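PDB 6ZXU: oxidoreductase, NAD-binding/iron-sulfur cluster-binding protein, which catalyses reductive dehalogenation with a cobalamin cofactor, probably fed with electrons through two [4Fe-4S] clusters. Local coordinates for residues A[42-47]-A[260-265]; A[84-89]-A[351-356]; A[185-188]-A[193-196]. One frame throughout, in Å; residues are numbered along the deposited sequence.

Interaction 1: residues A[42-47]-A[260-265]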
# COMPACT_ATOMS: atom_id res chain seq x y z
N PRO A 42 10.92 -7.60 -11.16
CA PRO A 42 10.19 -7.31 -12.40
C PRO A 42 11.05 -7.08 -13.62
O PRO A 42 10.49 -7.04 -14.71
CB PRO A 42 9.43 -6.05 -12.02
CG PRO A 42 10.34 -5.33 -11.09
CD PRO A 42 11.04 -6.41 -10.29
N LEU A 43 12.37 -7.01 -13.50
CA LEU A 43 13.26 -6.82 -14.59
C LEU A 43 14.02 -8.13 -14.89
O LEU A 43 14.27 -8.95 -13.99
CB LEU A 43 14.28 -5.67 -14.27
CG LEU A 43 13.65 -4.31 -14.01
CD1 LEU A 43 14.73 -3.40 -13.46
CD2 LEU A 43 13.06 -3.70 -15.29
N ALA A 44 14.42 -8.28 -16.14
CA ALA A 44 15.10 -9.52 -16.62
C ALA A 44 16.62 -9.43 -16.33
O ALA A 44 17.45 -9.61 -17.23
CB ALA A 44 14.85 -9.77 -18.12
N LEU A 45 16.96 -9.27 -15.06
CA LEU A 45 18.34 -9.15 -14.62
C LEU A 45 19.15 -10.44 -14.89
O LEU A 45 20.33 -10.41 -15.17
CB LEU A 45 18.42 -8.79 -13.15
CG LEU A 45 17.70 -7.50 -12.71
CD1 LEU A 45 17.90 -7.24 -11.22
CD2 LEU A 45 18.10 -6.34 -13.54
N GLU A 46 18.50 -11.56 -14.83
CA GLU A 46 19.13 -12.82 -15.09
C GLU A 46 19.54 -13.03 -16.54
O GLU A 46 20.18 -14.03 -16.86
CB GLU A 46 18.25 -13.98 -14.58
CG GLU A 46 17.05 -14.34 -15.49
CD GLU A 46 15.78 -13.43 -15.34
OE1 GLU A 46 15.80 -12.41 -14.58
OE2 GLU A 46 14.78 -13.72 -16.04
N ARG A 47 19.18 -12.14 -17.45
CA ARG A 47 19.59 -12.24 -18.84
C ARG A 47 20.69 -11.27 -19.19
O ARG A 47 21.03 -11.13 -20.37
CB ARG A 47 18.35 -12.02 -19.75
CG ARG A 47 17.36 -13.16 -19.63
CD ARG A 47 16.25 -12.98 -20.65
NE ARG A 47 15.30 -14.09 -20.61
CZ ARG A 47 15.31 -15.12 -21.44
NH1 ARG A 47 16.23 -15.23 -22.38
NH2 ARG A 47 14.37 -16.07 -21.32
N PRO A 260 15.74 -9.93 -27.65
CA PRO A 260 14.32 -10.07 -27.93
C PRO A 260 13.48 -10.61 -26.80
O PRO A 260 12.34 -10.19 -26.61
CB PRO A 260 14.32 -11.09 -29.08
CG PRO A 260 15.61 -10.77 -29.82
CD PRO A 260 16.59 -10.59 -28.68
N GLU A 261 14.05 -11.52 -26.01
CA GLU A 261 13.37 -12.06 -24.81
C GLU A 261 13.18 -11.02 -23.74
O GLU A 261 12.16 -11.05 -23.08
CB GLU A 261 14.15 -13.23 -24.25
CG GLU A 261 14.31 -14.39 -25.21
CD GLU A 261 15.48 -14.25 -26.24
OE1 GLU A 261 16.27 -13.22 -26.31
OE2 GLU A 261 15.59 -15.23 -27.06
N VAL A 262 14.11 -10.08 -23.63
CA VAL A 262 14.00 -9.02 -22.70
C VAL A 262 13.01 -7.96 -23.15
O VAL A 262 12.18 -7.47 -22.34
CB VAL A 262 15.40 -8.38 -22.43
CG1 VAL A 262 15.28 -7.22 -21.49
CG2 VAL A 262 16.36 -9.46 -21.88
N MET A 263 13.15 -7.51 -24.41
CA MET A 263 12.27 -6.52 -24.99
C MET A 263 10.83 -6.92 -24.84
O MET A 263 9.99 -6.09 -24.43
CB MET A 263 12.66 -6.26 -26.42
CG MET A 263 11.76 -5.27 -27.16
SD MET A 263 11.65 -3.56 -26.53
CE MET A 263 13.38 -3.07 -26.73
N LEU A 264 10.49 -8.15 -25.20
CA LEU A 264 9.11 -8.59 -25.15
C LEU A 264 8.63 -9.06 -23.78
O LEU A 264 7.43 -9.32 -23.61
CB LEU A 264 8.83 -9.71 -26.16
CG LEU A 264 8.57 -9.22 -27.59
CD1 LEU A 264 8.23 -10.41 -28.49
CD2 LEU A 264 7.40 -8.29 -27.67
N GLY A 265 9.55 -9.26 -22.84
CA GLY A 265 9.15 -9.62 -21.50
C GLY A 265 8.62 -11.03 -21.43
O GLY A 265 7.65 -11.31 -20.76
O HOH W 1 18.00 -12.89 -23.42
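R47 lays its guanidinium against the side of E261 and its aliphatic stem against V262, joining the N-terminal loop before helix 74-85 to the short helix 260-264, which closes in a Schellman motif with G265 as its positive-phi C-prime residue. E261 covers one face of the guanidinium with its CB, R47 NH1 lying 3.4 Å from that atom. The two side chains cross at about a right angle, yet carboxylate and guanidinium planes are within 4° of parallel. R47 NH1 and E261 OE1 remain 4.4 Å apart, with the oxygen well out of the guanidinium plane, which makes this charge proximity and not a salt bridge. The true salt-bridge partner is D267, just past the helix, which takes NH2. With its chain extended from CG to NE (chi2 -173°, chi3 178°), R47 runs its CD past V262 CG2 at 3.7 Å. That same methyl meets A44 CB, at the centre of an inverse gamma turn. With an alanine for this arginine, V262 and E261 CB would lose their cover, and D267 is likely to be left without its mate. A water accepts from R47 NH1 at 3.1 Å and donates weakly to E261 OE1.

Interaction 2: residues A[84-89]-A[351-356]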
# COMPACT_ATOMS: atom_id res chain seq x y z
N PHE A 84 13.84 8.46 9.03
CA PHE A 84 14.11 7.06 8.75
C PHE A 84 15.52 6.63 9.10
O PHE A 84 15.72 5.49 9.49
CB PHE A 84 13.79 6.71 7.27
CG PHE A 84 12.38 6.98 6.86
CD1 PHE A 84 11.32 6.88 7.77
CD2 PHE A 84 12.07 7.23 5.52
CE1 PHE A 84 10.01 7.17 7.38
CE2 PHE A 84 10.77 7.48 5.12
CZ PHE A 84 9.73 7.46 6.03
N THR A 85 16.48 7.56 9.01
CA THR A 85 17.83 7.36 9.51
C THR A 85 17.98 6.86 10.95
O THR A 85 18.83 6.02 11.24
CB THR A 85 18.62 8.66 9.37
OG1 THR A 85 18.64 9.04 7.99
CG2 THR A 85 20.00 8.49 9.89
N ARG A 86 17.09 7.27 11.84
CA ARG A 86 17.08 6.81 13.24
C ARG A 86 16.85 5.32 13.34
O ARG A 86 17.11 4.72 14.38
CB ARG A 86 15.97 7.55 14.04
CG ARG A 86 16.08 9.07 13.78
CD ARG A 86 15.42 10.02 14.74
NE ARG A 86 14.06 9.67 15.13
CZ ARG A 86 13.70 9.09 16.29
NH1 ARG A 86 12.40 8.87 16.54
NH2 ARG A 86 14.63 8.72 17.18
N PHE A 87 16.37 4.68 12.29
CA PHE A 87 16.05 3.26 12.42
C PHE A 87 16.94 2.35 11.51
O PHE A 87 16.62 1.15 11.32
CB PHE A 87 14.54 3.04 12.10
CG PHE A 87 13.63 3.99 12.85
CD1 PHE A 87 13.55 3.89 14.23
CD2 PHE A 87 12.98 5.01 12.21
CE1 PHE A 87 12.82 4.81 14.97
CE2 PHE A 87 12.22 5.89 12.94
CZ PHE A 87 12.13 5.79 14.31
N LEU A 88 18.03 2.90 10.99
CA LEU A 88 19.02 2.13 10.24
C LEU A 88 19.81 1.20 11.15
O LEU A 88 20.34 0.16 10.73
CB LEU A 88 19.96 3.06 9.53
CG LEU A 88 19.38 3.94 8.50
CD1 LEU A 88 20.40 4.94 7.99
CD2 LEU A 88 18.78 3.21 7.31
N ASP A 89 19.82 1.49 12.45
CA ASP A 89 20.28 0.47 13.42
C ASP A 89 19.33 0.43 14.61
O ASP A 89 18.45 1.25 14.74
CB ASP A 89 21.65 0.81 13.95
CG ASP A 89 22.53 -0.49 14.27
OD1 ASP A 89 21.95 -1.63 14.53
OD2 ASP A 89 23.81 -0.29 14.27
N ILE A 351 6.30 3.66 11.08
CA ILE A 351 4.89 3.94 11.14
C ILE A 351 4.58 4.79 12.40
O ILE A 351 3.93 5.81 12.32
CB ILE A 351 4.06 2.62 11.14
CG1 ILE A 351 4.07 1.99 9.78
CG2 ILE A 351 2.63 2.92 11.55
CD1 ILE A 351 3.48 0.59 9.76
N GLN A 352 5.04 4.36 13.54
CA GLN A 352 4.70 5.08 14.78
C GLN A 352 5.30 6.47 14.86
O GLN A 352 4.70 7.40 15.35
CB GLN A 352 5.06 4.26 16.00
CG GLN A 352 4.21 3.06 16.23
CD GLN A 352 4.81 2.17 17.36
OE1 GLN A 352 6.03 2.25 17.70
NE2 GLN A 352 3.96 1.30 17.95
N ASN A 353 6.51 6.62 14.39
CA ASN A 353 7.18 7.88 14.47
C ASN A 353 6.89 8.86 13.40
O ASN A 353 7.41 9.96 13.43
CB ASN A 353 8.66 7.66 14.63
CG ASN A 353 8.98 7.06 16.01
OD1 ASN A 353 9.02 7.79 17.01
ND2 ASN A 353 9.13 5.74 16.08
N MET A 354 6.11 8.47 12.40
CA MET A 354 5.58 9.45 11.45
C MET A 354 4.39 10.21 12.02
O MET A 354 4.04 11.29 11.54
CB MET A 354 5.23 8.79 10.11
CG MET A 354 6.44 8.53 9.21
SD MET A 354 6.00 7.93 7.55
CE MET A 354 5.39 6.26 7.88
N VAL A 355 3.74 9.65 13.05
CA VAL A 355 2.52 10.24 13.59
C VAL A 355 2.73 11.73 14.06
O VAL A 355 1.93 12.60 13.68
CB VAL A 355 1.92 9.41 14.68
CG1 VAL A 355 0.72 10.12 15.26
CG2 VAL A 355 1.50 8.05 14.13
N PRO A 356 3.83 12.05 14.74
CA PRO A 356 3.98 13.46 15.17
C PRO A 356 4.17 14.42 14.03
O PRO A 356 4.04 15.64 14.26
CB PRO A 356 5.27 13.41 16.04
CG PRO A 356 5.30 12.00 16.54
CD PRO A 356 4.84 11.20 15.38
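F84 turns the edge of its ring to the M354 thioether, in a Met-aromatic contact that joins the C-terminal end of helix 74-85 to the end of helix 342-354. The sulfur sits almost in the ring plane, 87° off the normal and 5.2 Å from the centroid of the F84 ring, beside both CE1 and CZ. An extended chi2 carries M354 SD out to the ring edge, and the bend at chi3 sets only the methyl. Helix 445-469 lies beside the same pair, with E458 touching F84 and A457 touching M354, while helix 168-190 also packs on the phenylalanine.

Beyond F84 the chain folds into a type I beta turn from T85 to L88, and two residues of that turn come up to N353. F87 brings CZ to within 3.5 Å of N353 ND2; ring and amide planes are 32° apart, and the approach is oblique. The amide nitrogen already donates to the carbonyl of P349, one turn back in its own helix, which limits how N353 can rotate. R86 places its own CB over the centre of the F87 ring and so covers one face of it. Its chain then bends at chi3 to bring the guanidinium up to the oxygen end of the amide. The two planar groups stand nearly perpendicular, 89° apart, and N353 OD1 lies in the guanidinium plane, 3.6 Å from R86 NH1, close but not hydrogen-bonded.

Interaction 3: residues A[185-188]-A[193-196]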
# COMPACT_ATOMS: atom_id res chain seq x y z
N GLY A 185 15.91 -3.73 10.02
CA GLY A 185 15.14 -4.11 11.17
C GLY A 185 14.56 -5.47 11.12
O GLY A 185 14.47 -6.15 12.13
N TYR A 186 14.15 -5.90 9.93
CA TYR A 186 13.67 -7.28 9.70
C TYR A 186 14.75 -8.32 10.04
O TYR A 186 14.47 -9.30 10.74
CB TYR A 186 13.28 -7.46 8.21
CG TYR A 186 13.10 -8.84 7.71
CD1 TYR A 186 12.21 -9.69 8.31
CD2 TYR A 186 13.79 -9.29 6.60
CE1 TYR A 186 12.00 -10.97 7.84
CE2 TYR A 186 13.58 -10.58 6.06
CZ TYR A 186 12.69 -11.42 6.66
OH TYR A 186 12.52 -12.70 6.19
N VAL A 187 15.99 -8.09 9.57
CA VAL A 187 17.10 -9.06 9.86
C VAL A 187 17.44 -9.02 11.38
O VAL A 187 17.65 -10.07 11.98
CB VAL A 187 18.32 -8.74 9.00
CG1 VAL A 187 19.54 -9.56 9.38
CG2 VAL A 187 18.01 -8.96 7.52
N ARG A 188 17.42 -7.84 11.98
CA ARG A 188 17.62 -7.69 13.44
C ARG A 188 16.58 -8.43 14.26
O ARG A 188 16.89 -9.07 15.25
CB ARG A 188 17.69 -6.24 13.83
CG ARG A 188 18.96 -5.54 13.42
CD ARG A 188 19.10 -4.19 14.08
NE ARG A 188 18.00 -3.24 13.74
CZ ARG A 188 18.02 -2.36 12.76
NH1 ARG A 188 19.04 -2.27 11.86
NH2 ARG A 188 16.97 -1.57 12.59
N PRO A 193 22.62 -9.13 13.76
CA PRO A 193 22.97 -7.73 13.60
C PRO A 193 23.01 -7.30 12.16
O PRO A 193 23.43 -8.04 11.26
CB PRO A 193 24.37 -7.65 14.21
CG PRO A 193 24.32 -8.71 15.27
CD PRO A 193 23.59 -9.83 14.64
N ALA A 194 22.52 -6.12 11.92
CA ALA A 194 22.36 -5.54 10.56
C ALA A 194 22.18 -4.06 10.62
O ALA A 194 21.59 -3.51 11.59
CB ALA A 194 21.16 -6.19 9.89
N ARG A 195 22.74 -3.39 9.68
CA ARG A 195 22.76 -1.96 9.67
C ARG A 195 22.42 -1.48 8.25
O ARG A 195 22.92 -2.03 7.25
CB ARG A 195 24.15 -1.48 10.05
CG ARG A 195 24.50 -0.03 9.80
CD ARG A 195 23.72 0.90 10.64
NE ARG A 195 24.41 2.15 10.98
CZ ARG A 195 24.55 3.24 10.25
NH1 ARG A 195 24.09 3.38 9.01
NH2 ARG A 195 25.19 4.29 10.80
N GLY A 196 21.54 -0.46 8.14
CA GLY A 196 21.16 0.11 6.88
C GLY A 196 22.01 1.31 6.57
O GLY A 196 22.53 1.98 7.47
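The backbones are nearest where R188, near the end of helix 168-190, and P193, just before strand 194-198, bring their CA atoms 5.4 Å apart, as the chain turns back from helix into strand. This is a helix-to-strand connection in which the helix packs against the edge strand of the antiparallel four-stranded sheet 121-126, 142-149, 232-239 and 194-198. A194 directs its methyl at the helix and meets V187 there, CB to CG1 3.8 Å. V187 holds CG1 anti to its backbone nitrogen (chi1 172°), placing this branch against the alanine, and it also touches T239 of the neighbouring strand and L110 of helix 103-116.

R188 supplies the polar half of the contact. Its CG and CD pass alongside the A194 peptide, and a bend at chi3 curls the guanidinium back so that NH1 can donate to A194 O. The oxygen lies in the guanidinium plane, but the donor stands above the carbonyl plane, 44° out of it. One face of the guanidinium rests over the backbone nitrogen of G185, a residue without a side chain. R188 also reaches beyond the strand: NH2 bonds the carbonyl of F87 and NH1 that of L88, so its charged end, buried in the protein, is met by three backbone carbonyls from two separate parts of the chain. R195 leaves the strand with its CB directed away from the helix, and its NH2 makes a salt bridge with D201. The bond that ties helix to strand directly, R188 NH1 to A194 O, is 2.8 Å long with an N-H...O angle of 156°.

Overall arrangement
Interactions 2 and 3 are neighbours, their centres 14 Å apart, and R188 is shared ground: L88 O, already paired with R188, probably also accepts from G196 N at 2.9 Å. The turn after helix 74-85 thus meets helix 168-190 and strand 194-198 as well as helix 342-354. Interaction 1 stands apart, about 17 Å from interaction 3 and 21 Å from interaction 2 between nearest atoms. Along the chain, interaction 3 is nested within the loops closed by both others, whose segments alternate. All three lie away from the annotated sites; the M354 side chain of interaction 2 is about 13 Å from the bound cobalamin.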